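Local coordinates for protein aminoacyl-histidine dipeptidase (Vibrio alginolyticus, PDB 3MRU) that probably hydrolyses dipeptides, including Xaa-His dipeptides such as carnosine, as a zinc-dependent metallopeptidase of the M20 family, at residues N230-I235 and V251-G256; L11-L16 and D470-F475; P64-M69 and I136-I141; G183-I188 and V431-L436. All blocks are in the same frame, centred on the assembly; numbering follows the deposited sequence.

Contact 1. Residues N230-I235 and V251-G256; sequences NANKLI and VEFRGG
N232 and G255 bring helix 231-235 closest to strand 251-255: their CA atoms are 5.6 Å apart, the segment axes approach to 8.8 Å, and the two directions make an angle of 148°, so the pair is roughly antiparallel. N230 holds the N-cap position, so the contact lies at the start of the helix. Two side chains do most of the work. The first is N232. Its CG lies beside the backbone N (chi1 -81°), and this swings the amide from the helix toward the strand. The oxygen OD1 of N232 comes to 3.3 Å from CA of G255. G255 has no side chain, which leaves the amide room to lie against the strand backbone. The other end of the amide, ND2, is satisfied by a hydrogen bond to V352 O. The second side chain is F253. With CG anti to the backbone N (chi1 -156°), its ring reaches across to the helix. The carbonyl O of N232 lies in the ring plane, at the edge, 3.7 Å from CZ of F253. One turn on, CB of I235 approaches the same CZ of F253 at 4.3 Å, an apolar contact. The pairing belongs to the region assigned to the M20 dimerisation family, where a helix packs on a sheet. F324, from helix 318-330, meets the F253 ring nearly at right angles. L212 of strand 205-213 touches I235. The strand itself runs between 266-273 and 346-358: R254 bonds to F267 and G255 to I355 through their backbones.

Contact 2. Residues L11-L16 and D470-F475; sequences LSPAPL and DTVQLF
S12 and Q473 make the polar part of this contact. NE2 of Q473 donates a hydrogen bond to OG of S12 at 2.8 Å. The N-H...O angle is 130°, so the bond is bent. OG nevertheless lies almost in the plane of the Q473 amide. The Q473 chain starts anti to its backbone N and then bends at chi2 (63°), which carries the amide from the helix surface over to the serine. The apolar part centres on one methyl group. CG1 of V472 meets CD2 of L16 at 3.9 Å. The same CG1 of V472 also meets the ring carbon CD of P13 at 4.1 Å. P13 follows a cis peptide bond and holds the N-cap position of helix 14-25. The ring of P13 and the Q473 side chain run alongside each other, pointing opposite ways. Two tryptophans extend the apolar patch: W476 touches P13 and L16, and W17 touches V472. A125 and A129 of helix 124-132 border L16. The segment near the N-terminus is thus laid against the start of helix 469-485, late in the chain. The chemistry is that of a partly buried seam, about evenly polar and apolar, with one bent hydrogen bond at the exposed serine and methyl and ring contacts beside it.

Contact 3. Residues P64-M69 and I136-I141; sequences PATPGM and IKHGPI
The carbonyl O of H138 is gripped twice by T66. The backbone N of T66 donates to it at 3.0 Å, with an N-H...O angle of 140°, and approaches close to the line of the C=O bond but tilted 19° from the carbonyl plane. OG1 of T66 adds a weak hydrogen bond to H138 O at 3.4 Å. The same threonine also uses its methyl. CG2 of T66 sits over the centre of the H138 imidazole, 3.9 Å from the ring centroid, in a CH-pi contact. The threonine side chain stands roughly perpendicular to that of H138. H138 has chi1 near 60°, which folds its ring back over its own backbone to meet the methyl. At the edge of the ring, P64 O lies near the plane, 3.7 Å from NE2 of H138. The two segments are loops that continue an antiparallel strand pair: strand 59-63 runs beside strand 141-146 in the mixed sheet, and I141 is backbone-bonded to K63. Beyond that pair, A65 faces P140 and T66 faces K137. K137 is the centre of an inverse gamma turn, and its N is bonded to E484 OE2 on helix 469-485. M69 closes over the turn from the other loop. Its chain bends at chi2 and chi3, which lays SD of M69 3.4 Å from K137 O and brings CE of M69 to 3.3 Å from H138 O. At the sheet end, CB of A65 packs against CD of P140 at 4.1 Å. I136 turns to V480 and E484 of helix 469-485.

Contact 4. Residues G183-I188 and V431-L436; sequences GCAGGI and VIHAGL
C184 and I432 form a parallel beta bridge, with CA atoms 5.1 Å apart, where short strand 430-432 joins the long strand 181-199 of the mixed sheet. The bonds between the two backbones are all weak. N of I432 donates to G183 O at 3.4 Å. N of A185 is shared between two acceptors, I432 O at 3.3 Å and A434 O at 3.2 Å. I432 O therefore has two amide donors, because A434 N also bonds to it weakly, closing an inverse gamma turn centred on H433. A CA-H...O contact from C184 CA to the same oxygen adds to this, at 3.2 Å. The turn bends the chain back over A185. Elsewhere the backbone of C184 is bonded to W403 and that of G186 to S370. The H433 ring is fixed at NE2 by a hydrogen bond to S349 OG. CB of A185 lies over one face of this ring, offset toward the rim, 4.1 Å from the centroid, in a CH-pi contact. V431 points to the face opposite C184 and I432 and touches V345 and L371. L436 lies near the metal centre, about 6 Å from the side chains of the zinc ligand D173 and of E149. Its CG is beside its own backbone N (chi1 -47°) and rests 4.1 Å from CB of C184.

Overall arrangement
Contact 4 lies closest to the middle of the chain, about 6 Å from its centre, and near the zinc site: the L436 side chain is about 8 Å from a bound zinc ion. Contact 1 reaches the same mixed sheet, but its centre is about 26 Å from that of contact 4. Contacts 2 and 3 are on the opposite side of the chain's centre from contact 1, their centres about 50 Å and 59 Å from it. These two are neighbours, with nearest atoms about 9 Å apart: contact 2 lies partly on helix 469-485, and contact 3 touches it through I136 and K137. The side chain of V472 is about 11 Å from that of zinc-binding D119.

Contact 1. Residues N230-I235 and V251-G256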
loop_
_atom_site.group_PDB
_atom_site.type_symbol
_atom_site.label_atom_id
_atom_site.label_comp_id
_atom_site.label_asym_id
_atom_site.label_seq_id
_atom_site.Cartn_x
_atom_site.Cartn_y
_atom_site.Cartn_z
ATOM N N ASN A 230 -13.721 -4.199 14.152
ATOM C CA ASN A 230 -12.348 -4.423 14.577
ATOM C C ASN A 230 -12.456 -5.290 15.820
ATOM O O ASN A 230 -12.834 -4.828 16.906
ATOM C CB ASN A 230 -11.652 -3.068 14.802
ATOM C CG ASN A 230 -10.236 -3.190 15.340
ATOM O OD1 ASN A 230 -9.300 -2.697 14.722
ATOM N ND2 ASN A 230 -10.079 -3.802 16.512
ATOM N N ALA A 231 -12.135 -6.564 15.637
ATOM C CA ALA A 231 -12.215 -7.577 16.698
ATOM C C ALA A 231 -11.623 -7.113 18.050
ATOM O O ALA A 231 -12.238 -7.324 19.107
ATOM C CB ALA A 231 -11.542 -8.862 16.219
ATOM N N ASN A 232 -10.447 -6.477 17.991
ATOM C CA ASN A 232 -9.731 -5.989 19.167
ATOM C C ASN A 232 -10.590 -5.070 19.950
ATOM O O ASN A 232 -10.694 -5.188 21.161
ATOM C CB ASN A 232 -8.482 -5.215 18.757
ATOM C CG ASN A 232 -7.314 -6.121 18.423
ATOM O OD1 ASN A 232 -7.106 -7.139 19.081
ATOM N ND2 ASN A 232 -6.533 -5.744 17.409
ATOM N N LYS A 233 -11.213 -4.147 19.233
ATOM C CA LYS A 233 -11.942 -3.063 19.874
ATOM C C LYS A 233 -13.272 -3.527 20.438
ATOM O O LYS A 233 -13.691 -3.095 21.505
ATOM C CB LYS A 233 -12.088 -1.859 18.932
ATOM C CG LYS A 233 -10.772 -1.183 18.672
ATOM C CD LYS A 233 -10.849 0.304 18.911
ATOM C CE LYS A 233 -11.119 0.681 20.374
ATOM N NZ LYS A 233 -11.339 2.161 20.542
ATOM N N LEU A 234 -13.920 -4.438 19.737
ATOM C CA LEU A 234 -15.188 -4.934 20.213
ATOM C C LEU A 234 -15.052 -5.655 21.564
ATOM O O LEU A 234 -15.820 -5.416 22.495
ATOM C CB LEU A 234 -15.838 -5.798 19.133
ATOM C CG LEU A 234 -16.077 -4.990 17.843
ATOM C CD1 LEU A 234 -16.606 -5.830 16.693
ATOM C CD2 LEU A 234 -16.991 -3.765 18.064
ATOM N N ILE A 235 -14.035 -6.497 21.690
ATOM C CA ILE A 235 -13.775 -7.157 22.962
ATOM C C ILE A 235 -13.293 -6.189 24.039
ATOM O O ILE A 235 -13.394 -6.477 25.216
ATOM C CB ILE A 235 -12.770 -8.297 22.808
ATOM C CG1 ILE A 235 -13.213 -9.226 21.681
ATOM C CG2 ILE A 235 -12.645 -9.068 24.122
ATOM C CD1 ILE A 235 -14.582 -9.944 21.846
ATOM N N VAL A 251 -6.548 -12.314 32.251
ATOM C CA VAL A 251 -5.296 -13.044 32.060
ATOM C C VAL A 251 -4.623 -12.864 30.689
ATOM O O VAL A 251 -3.429 -12.609 30.593
ATOM C CB VAL A 251 -5.421 -14.582 32.480
ATOM C CG1 VAL A 251 -6.861 -15.076 32.472
ATOM C CG2 VAL A 251 -4.525 -15.488 31.641
ATOM N N GLU A 252 -5.429 -12.950 29.641
ATOM C CA GLU A 252 -4.936 -13.042 28.278
ATOM C C GLU A 252 -5.775 -12.157 27.318
ATOM O O GLU A 252 -6.997 -12.076 27.453
ATOM C CB GLU A 252 -4.954 -14.516 27.832
ATOM C CG GLU A 252 -4.492 -14.804 26.415
ATOM C CD GLU A 252 -2.991 -14.827 26.283
ATOM O OE1 GLU A 252 -2.485 -15.630 25.460
ATOM O OE2 GLU A 252 -2.319 -14.046 27.000
ATOM N N PHE A 253 -5.104 -11.516 26.361
ATOM C CA PHE A 253 -5.736 -10.693 25.329
ATOM C C PHE A 253 -4.900 -10.834 24.039
ATOM O O PHE A 253 -3.784 -10.314 23.938
ATOM C CB PHE A 253 -5.805 -9.215 25.787
ATOM C CG PHE A 253 -6.896 -8.378 25.113
ATOM C CD1 PHE A 253 -7.594 -7.423 25.849
ATOM C CD2 PHE A 253 -7.211 -8.530 23.760
ATOM C CE1 PHE A 253 -8.586 -6.642 25.255
ATOM C CE2 PHE A 253 -8.204 -7.760 23.167
ATOM C CZ PHE A 253 -8.890 -6.816 23.918
ATOM N N ARG A 254 -5.439 -11.539 23.059
ATOM C CA ARG A 254 -4.739 -11.757 21.816
ATOM C C ARG A 254 -5.706 -11.448 20.691
ATOM O O ARG A 254 -6.814 -11.998 20.653
ATOM C CB ARG A 254 -4.285 -13.220 21.739
ATOM C CG ARG A 254 -3.470 -13.634 20.493
ATOM C CD ARG A 254 -2.018 -13.156 20.570
ATOM N NE ARG A 254 -1.645 -12.780 21.947
ATOM C CZ ARG A 254 -1.176 -13.622 22.874
ATOM N NH1 ARG A 254 -0.889 -13.160 24.087
ATOM N NH2 ARG A 254 -0.992 -14.919 22.601
ATOM N N GLY A 255 -5.305 -10.588 19.765
ATOM C CA GLY A 255 -6.184 -10.276 18.655
ATOM C C GLY A 255 -5.442 -9.907 17.412
ATOM O O GLY A 255 -4.317 -9.423 17.480
ATOM N N GLY A 256 -6.083 -10.149 16.276
ATOM C CA GLY A 256 -5.556 -9.765 14.977
ATOM C C GLY A 256 -4.263 -10.442 14.602
ATOM O O GLY A 256 -3.676 -11.145 15.413
#

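Contact 2. Residues L11-L16 and D470-F475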
loop_
_atom_site.group_PDB
_atom_site.type_symbol
_atom_site.label_atom_id
_atom_site.label_comp_id
_atom_site.label_asym_id
_atom_site.label_seq_id
_atom_site.Cartn_x
_atom_site.Cartn_y
_atom_site.Cartn_z
ATOM N N LEU A 11 4.782 -7.144 -31.555
ATOM C CA LEU A 11 3.528 -6.640 -31.023
ATOM C C LEU A 11 3.582 -5.119 -31.091
ATOM O O LEU A 11 4.661 -4.527 -31.004
ATOM C CB LEU A 11 3.359 -7.103 -29.575
ATOM C CG LEU A 11 3.110 -8.601 -29.409
ATOM C CD1 LEU A 11 3.290 -9.054 -27.984
ATOM C CD2 LEU A 11 1.740 -8.971 -29.902
ATOM N N SER A 12 2.434 -4.478 -31.268
ATOM C CA SER A 12 2.433 -3.027 -31.310
ATOM C C SER A 12 2.129 -2.392 -29.944
ATOM O O SER A 12 1.270 -2.885 -29.219
ATOM C CB SER A 12 1.484 -2.517 -32.381
ATOM O OG SER A 12 0.155 -2.720 -31.993
ATOM N N PRO A 13 2.835 -1.292 -29.599
ATOM C CA PRO A 13 3.787 -0.539 -30.415
ATOM C C PRO A 13 5.162 -1.179 -30.359
ATOM O O PRO A 13 5.706 -1.388 -29.265
ATOM C CB PRO A 13 3.819 0.820 -29.728
ATOM C CG PRO A 13 3.651 0.502 -28.338
ATOM C CD PRO A 13 2.750 -0.718 -28.252
ATOM N N ALA A 14 5.711 -1.484 -31.528
ATOM C CA ALA A 14 6.909 -2.321 -31.589
ATOM C C ALA A 14 8.079 -1.766 -30.804
ATOM O O ALA A 14 8.651 -2.499 -30.008
ATOM C CB ALA A 14 7.313 -2.624 -33.017
ATOM N N PRO A 15 8.422 -0.474 -30.997
ATOM C CA PRO A 15 9.621 0.032 -30.322
ATOM C C PRO A 15 9.666 -0.319 -28.825
ATOM O O PRO A 15 10.722 -0.736 -28.332
ATOM C CB PRO A 15 9.530 1.545 -30.532
ATOM C CG PRO A 15 8.727 1.713 -31.773
ATOM C CD PRO A 15 7.766 0.564 -31.817
ATOM N N LEU A 16 8.531 -0.192 -28.125
ATOM C CA LEU A 16 8.489 -0.473 -26.693
ATOM C C LEU A 16 8.544 -1.966 -26.409
ATOM O O LEU A 16 9.278 -2.397 -25.530
ATOM C CB LEU A 16 7.276 0.182 -26.028
ATOM C CG LEU A 16 6.068 -0.563 -25.443
ATOM C CD1 LEU A 16 6.427 -1.349 -24.197
ATOM C CD2 LEU A 16 4.987 0.440 -25.110
ATOM N N ASP A 470 -3.446 -5.694 -25.647
ATOM C CA ASP A 470 -4.202 -4.625 -26.282
ATOM C C ASP A 470 -4.236 -3.333 -25.465
ATOM O O ASP A 470 -4.507 -2.258 -25.995
ATOM C CB ASP A 470 -5.604 -5.135 -26.614
ATOM C CG ASP A 470 -5.892 -6.527 -26.002
ATOM O OD1 ASP A 470 -4.981 -7.406 -25.924
ATOM O OD2 ASP A 470 -7.059 -6.748 -25.604
ATOM N N THR A 471 -3.902 -3.422 -24.190
ATOM C CA THR A 471 -3.926 -2.233 -23.355
ATOM C C THR A 471 -2.557 -1.580 -23.292
ATOM O O THR A 471 -2.404 -0.451 -22.838
ATOM C CB THR A 471 -4.414 -2.568 -21.959
ATOM O OG1 THR A 471 -3.298 -2.875 -21.114
ATOM C CG2 THR A 471 -5.316 -3.773 -22.033
ATOM N N VAL A 472 -1.553 -2.319 -23.725
ATOM C CA VAL A 472 -0.210 -1.767 -23.814
ATOM C C VAL A 472 -0.220 -0.721 -24.930
ATOM O O VAL A 472 0.401 0.340 -24.807
ATOM C CB VAL A 472 0.868 -2.865 -24.059
ATOM C CG1 VAL A 472 2.195 -2.231 -24.439
ATOM C CG2 VAL A 472 1.010 -3.744 -22.832
ATOM N N GLN A 473 -0.951 -1.031 -26.000
ATOM C CA GLN A 473 -1.166 -0.090 -27.096
ATOM C C GLN A 473 -1.909 1.170 -26.597
ATOM O O GLN A 473 -1.492 2.300 -26.901
ATOM C CB GLN A 473 -1.905 -0.781 -28.255
ATOM C CG GLN A 473 -2.214 0.098 -29.462
ATOM C CD GLN A 473 -0.978 0.625 -30.147
ATOM O OE1 GLN A 473 -0.669 1.814 -30.049
ATOM N NE2 GLN A 473 -0.252 -0.254 -30.839
ATOM N N LEU A 474 -2.980 0.960 -25.817
ATOM C CA LEU A 474 -3.698 2.045 -25.141
ATOM C C LEU A 474 -2.754 2.843 -24.270
ATOM O O LEU A 474 -2.563 4.039 -24.480
ATOM C CB LEU A 474 -4.822 1.483 -24.280
ATOM C CG LEU A 474 -6.174 1.215 -24.927
ATOM C CD1 LEU A 474 -6.089 0.841 -26.403
ATOM C CD2 LEU A 474 -6.844 0.108 -24.150
ATOM N N PHE A 475 -2.146 2.166 -23.300
ATOM C CA PHE A 475 -1.270 2.829 -22.367
ATOM C C PHE A 475 -0.397 3.781 -23.161
ATOM O O PHE A 475 -0.290 4.964 -22.832
ATOM C CB PHE A 475 -0.426 1.821 -21.588
ATOM C CG PHE A 475 0.731 2.432 -20.885
ATOM C CD1 PHE A 475 2.007 2.235 -21.333
ATOM C CD2 PHE A 475 0.549 3.246 -19.800
ATOM C CE1 PHE A 475 3.084 2.830 -20.697
ATOM C CE2 PHE A 475 1.640 3.845 -19.168
ATOM C CZ PHE A 475 2.895 3.629 -19.619
#

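Contact 3. Residues P64-M69 and I136-I141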
loop_
_atom_site.group_PDB
_atom_site.type_symbol
_atom_site.label_atom_id
_atom_site.label_comp_id
_atom_site.label_asym_id
_atom_site.label_seq_id
_atom_site.Cartn_x
_atom_site.Cartn_y
_atom_site.Cartn_z
ATOM N N PRO A 64 16.021 16.865 -24.925
ATOM C CA PRO A 64 15.474 18.181 -25.238
ATOM C C PRO A 64 14.233 18.065 -26.108
ATOM O O PRO A 64 14.055 17.069 -26.813
ATOM C CB PRO A 64 16.603 18.848 -26.021
ATOM C CG PRO A 64 17.327 17.717 -26.652
ATOM C CD PRO A 64 17.301 16.631 -25.625
ATOM N N ALA A 65 13.386 19.087 -26.037
ATOM C CA ALA A 65 12.151 19.165 -26.810
ATOM C C ALA A 65 12.371 18.988 -28.306
ATOM O O ALA A 65 13.403 19.394 -28.843
ATOM C CB ALA A 65 11.467 20.513 -26.554
ATOM N N THR A 66 11.396 18.380 -28.970
ATOM C CA THR A 66 11.338 18.435 -30.421
ATOM C C THR A 66 10.981 19.892 -30.773
ATOM O O THR A 66 10.301 20.563 -29.977
ATOM C CB THR A 66 10.343 17.393 -31.016
ATOM O OG1 THR A 66 8.994 17.779 -30.732
ATOM C CG2 THR A 66 10.607 16.001 -30.446
ATOM N N PRO A 67 11.485 20.399 -31.931
ATOM C CA PRO A 67 11.187 21.748 -32.459
ATOM C C PRO A 67 9.717 22.168 -32.413
ATOM O O PRO A 67 8.841 21.466 -32.941
ATOM C CB PRO A 67 11.599 21.649 -33.944
ATOM C CG PRO A 67 12.214 20.247 -34.127
ATOM C CD PRO A 67 12.527 19.734 -32.746
ATOM N N GLY A 68 9.457 23.303 -31.766
ATOM C CA GLY A 68 8.091 23.734 -31.519
ATOM C C GLY A 68 7.669 23.923 -30.067
ATOM O O GLY A 68 6.892 24.839 -29.769
ATOM N N MET A 69 8.166 23.069 -29.163
ATOM C CA MET A 69 7.751 23.130 -27.743
ATOM C C MET A 69 8.986 23.330 -26.888
ATOM O O MET A 69 9.060 22.837 -25.755
ATOM C CB MET A 69 6.903 21.978 -27.180
ATOM C CG MET A 69 5.545 21.832 -27.832
ATOM S SD MET A 69 5.441 20.425 -28.953
ATOM C CE MET A 69 7.152 20.105 -29.420
ATOM N N ILE A 136 7.362 11.844 -31.826
ATOM C CA ILE A 136 6.467 12.400 -30.820
ATOM C C ILE A 136 6.961 13.819 -30.640
ATOM O O ILE A 136 8.136 14.052 -30.347
ATOM C CB ILE A 136 6.490 11.620 -29.504
ATOM C CG1 ILE A 136 6.235 10.144 -29.753
ATOM C CG2 ILE A 136 5.463 12.187 -28.502
ATOM C CD1 ILE A 136 4.872 9.751 -30.390
ATOM N N LYS A 137 6.044 14.759 -30.834
ATOM C CA LYS A 137 6.324 16.181 -30.681
ATOM C C LYS A 137 6.192 16.531 -29.211
ATOM O O LYS A 137 5.152 17.023 -28.785
ATOM C CB LYS A 137 5.369 17.032 -31.532
ATOM C CG LYS A 137 5.974 17.481 -32.852
ATOM C CD LYS A 137 4.926 17.596 -33.948
ATOM C CE LYS A 137 5.579 18.058 -35.262
ATOM N NZ LYS A 137 4.842 17.541 -36.473
ATOM N N HIS A 138 7.245 16.267 -28.441
ATOM C CA HIS A 138 7.232 16.528 -27.000
ATOM C C HIS A 138 8.028 17.762 -26.587
ATOM O O HIS A 138 8.883 18.235 -27.337
ATOM C CB HIS A 138 7.705 15.301 -26.234
ATOM C CG HIS A 138 9.088 14.863 -26.577
ATOM N ND1 HIS A 138 9.342 13.723 -27.308
ATOM C CD2 HIS A 138 10.295 15.398 -26.282
ATOM C CE1 HIS A 138 10.648 13.576 -27.445
ATOM N NE2 HIS A 138 11.252 14.578 -26.831
ATOM N N GLY A 139 7.735 18.273 -25.391
ATOM C CA GLY A 139 8.521 19.342 -24.770
ATOM C C GLY A 139 9.733 18.702 -24.106
ATOM O O GLY A 139 9.944 17.494 -24.252
ATOM N N PRO A 140 10.535 19.491 -23.361
ATOM C CA PRO A 140 11.710 18.914 -22.681
ATOM C C PRO A 140 11.398 17.713 -21.808
ATOM O O PRO A 140 10.292 17.637 -21.252
ATOM C CB PRO A 140 12.185 20.029 -21.740
ATOM C CG PRO A 140 10.965 20.843 -21.467
ATOM C CD PRO A 140 10.135 20.780 -22.724
ATOM N N ILE A 141 12.342 16.780 -21.681
ATOM C CA ILE A 141 12.034 15.531 -20.988
ATOM C C ILE A 141 13.151 14.909 -20.152
ATOM O O ILE A 141 14.310 14.830 -20.567
ATOM C CB ILE A 141 11.442 14.525 -22.025
ATOM C CG1 ILE A 141 9.927 14.752 -22.139
ATOM C CG2 ILE A 141 11.714 13.064 -21.628
ATOM C CD1 ILE A 141 9.270 14.124 -23.366
#

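Contact 4. Residues G183-I188 and V431-L436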
loop_
_atom_site.group_PDB
_atom_site.type_symbol
_atom_site.label_atom_id
_atom_site.label_comp_id
_atom_site.label_asym_id
_atom_site.label_seq_id
_atom_site.Cartn_x
_atom_site.Cartn_y
_atom_site.Cartn_z
ATOM N N GLY A 183 -3.314 10.726 -5.815
ATOM C CA GLY A 183 -2.848 10.777 -4.446
ATOM C C GLY A 183 -2.825 9.432 -3.770
ATOM O O GLY A 183 -3.496 8.475 -4.206
ATOM N N CYS A 184 -2.047 9.365 -2.686
ATOM C CA CYS A 184 -2.074 8.205 -1.788
ATOM C C CYS A 184 -1.771 8.569 -0.338
ATOM O O CYS A 184 -1.345 9.678 -0.036
ATOM C CB CYS A 184 -1.122 7.107 -2.282
ATOM S SG CYS A 184 0.577 7.607 -2.277
ATOM N N ALA A 185 -1.999 7.605 0.542
ATOM C CA ALA A 185 -1.739 7.757 1.963
ATOM C C ALA A 185 -0.303 7.428 2.342
ATOM O O ALA A 185 0.282 6.471 1.838
ATOM C CB ALA A 185 -2.704 6.881 2.761
ATOM N N GLY A 186 0.257 8.230 3.241
ATOM C CA GLY A 186 1.493 7.878 3.925
ATOM C C GLY A 186 1.104 6.917 5.016
ATOM O O GLY A 186 -0.056 6.503 5.101
ATOM N N GLY A 187 2.053 6.542 5.852
ATOM C CA GLY A 187 1.706 5.698 6.977
ATOM C C GLY A 187 2.734 5.768 8.071
ATOM O O GLY A 187 3.783 6.382 7.884
ATOM N N ILE A 188 2.436 5.146 9.209
ATOM C CA ILE A 188 3.413 4.999 10.266
ATOM C C ILE A 188 2.964 3.940 11.267
ATOM O O ILE A 188 1.787 3.890 11.645
ATOM C CB ILE A 188 3.628 6.320 10.954
ATOM C CG1 ILE A 188 4.827 6.255 11.890
ATOM C CG2 ILE A 188 2.349 6.757 11.645
ATOM C CD1 ILE A 188 4.653 5.601 13.200
ATOM N N VAL A 431 -7.835 7.714 -5.579
ATOM C CA VAL A 431 -6.909 7.968 -4.480
ATOM C C VAL A 431 -6.918 6.712 -3.622
ATOM O O VAL A 431 -7.947 6.372 -3.049
ATOM C CB VAL A 431 -7.324 9.189 -3.625
ATOM C CG1 VAL A 431 -6.463 9.296 -2.394
ATOM C CG2 VAL A 431 -7.170 10.444 -4.408
ATOM N N ILE A 432 -5.802 5.992 -3.563
ATOM C CA ILE A 432 -5.760 4.804 -2.708
ATOM C C ILE A 432 -5.242 5.148 -1.340
ATOM O O ILE A 432 -4.316 5.949 -1.178
ATOM C CB ILE A 432 -4.962 3.557 -3.262
ATOM C CG1 ILE A 432 -3.904 3.947 -4.290
ATOM C CG2 ILE A 432 -5.907 2.500 -3.806
ATOM C CD1 ILE A 432 -2.688 4.636 -3.710
ATOM N N HIS A 433 -5.854 4.517 -0.354
ATOM C CA HIS A 433 -5.461 4.721 1.006
ATOM C C HIS A 433 -4.344 3.715 1.237
ATOM O O HIS A 433 -4.487 2.785 2.049
ATOM C CB HIS A 433 -6.654 4.486 1.939
ATOM C CG HIS A 433 -6.603 5.315 3.176
ATOM N ND1 HIS A 433 -6.587 6.691 3.141
ATOM C CD2 HIS A 433 -6.532 4.967 4.479
ATOM C CE1 HIS A 433 -6.506 7.154 4.374
ATOM N NE2 HIS A 433 -6.479 6.129 5.205
ATOM N N ALA A 434 -3.240 3.914 0.501
ATOM C CA ALA A 434 -2.099 2.999 0.499
ATOM C C ALA A 434 -0.816 3.685 0.011
ATOM O O ALA A 434 -0.836 4.822 -0.459
ATOM C CB ALA A 434 -2.376 1.761 -0.293
ATOM N N GLY A 435 0.306 2.980 0.135
ATOM C CA GLY A 435 1.603 3.515 -0.259
ATOM C C GLY A 435 1.996 3.147 -1.674
ATOM O O GLY A 435 1.900 1.986 -2.074
ATOM N N LEU A 436 2.413 4.165 -2.423
ATOM C CA LEU A 436 2.954 4.033 -3.765
ATOM C C LEU A 436 4.246 4.842 -3.857
ATOM O O LEU A 436 4.369 5.901 -3.230
ATOM C CB LEU A 436 1.988 4.583 -4.810
ATOM C CG LEU A 436 0.492 4.290 -4.866
ATOM C CD1 LEU A 436 -0.091 5.136 -5.993
ATOM C CD2 LEU A 436 0.139 2.823 -5.058
#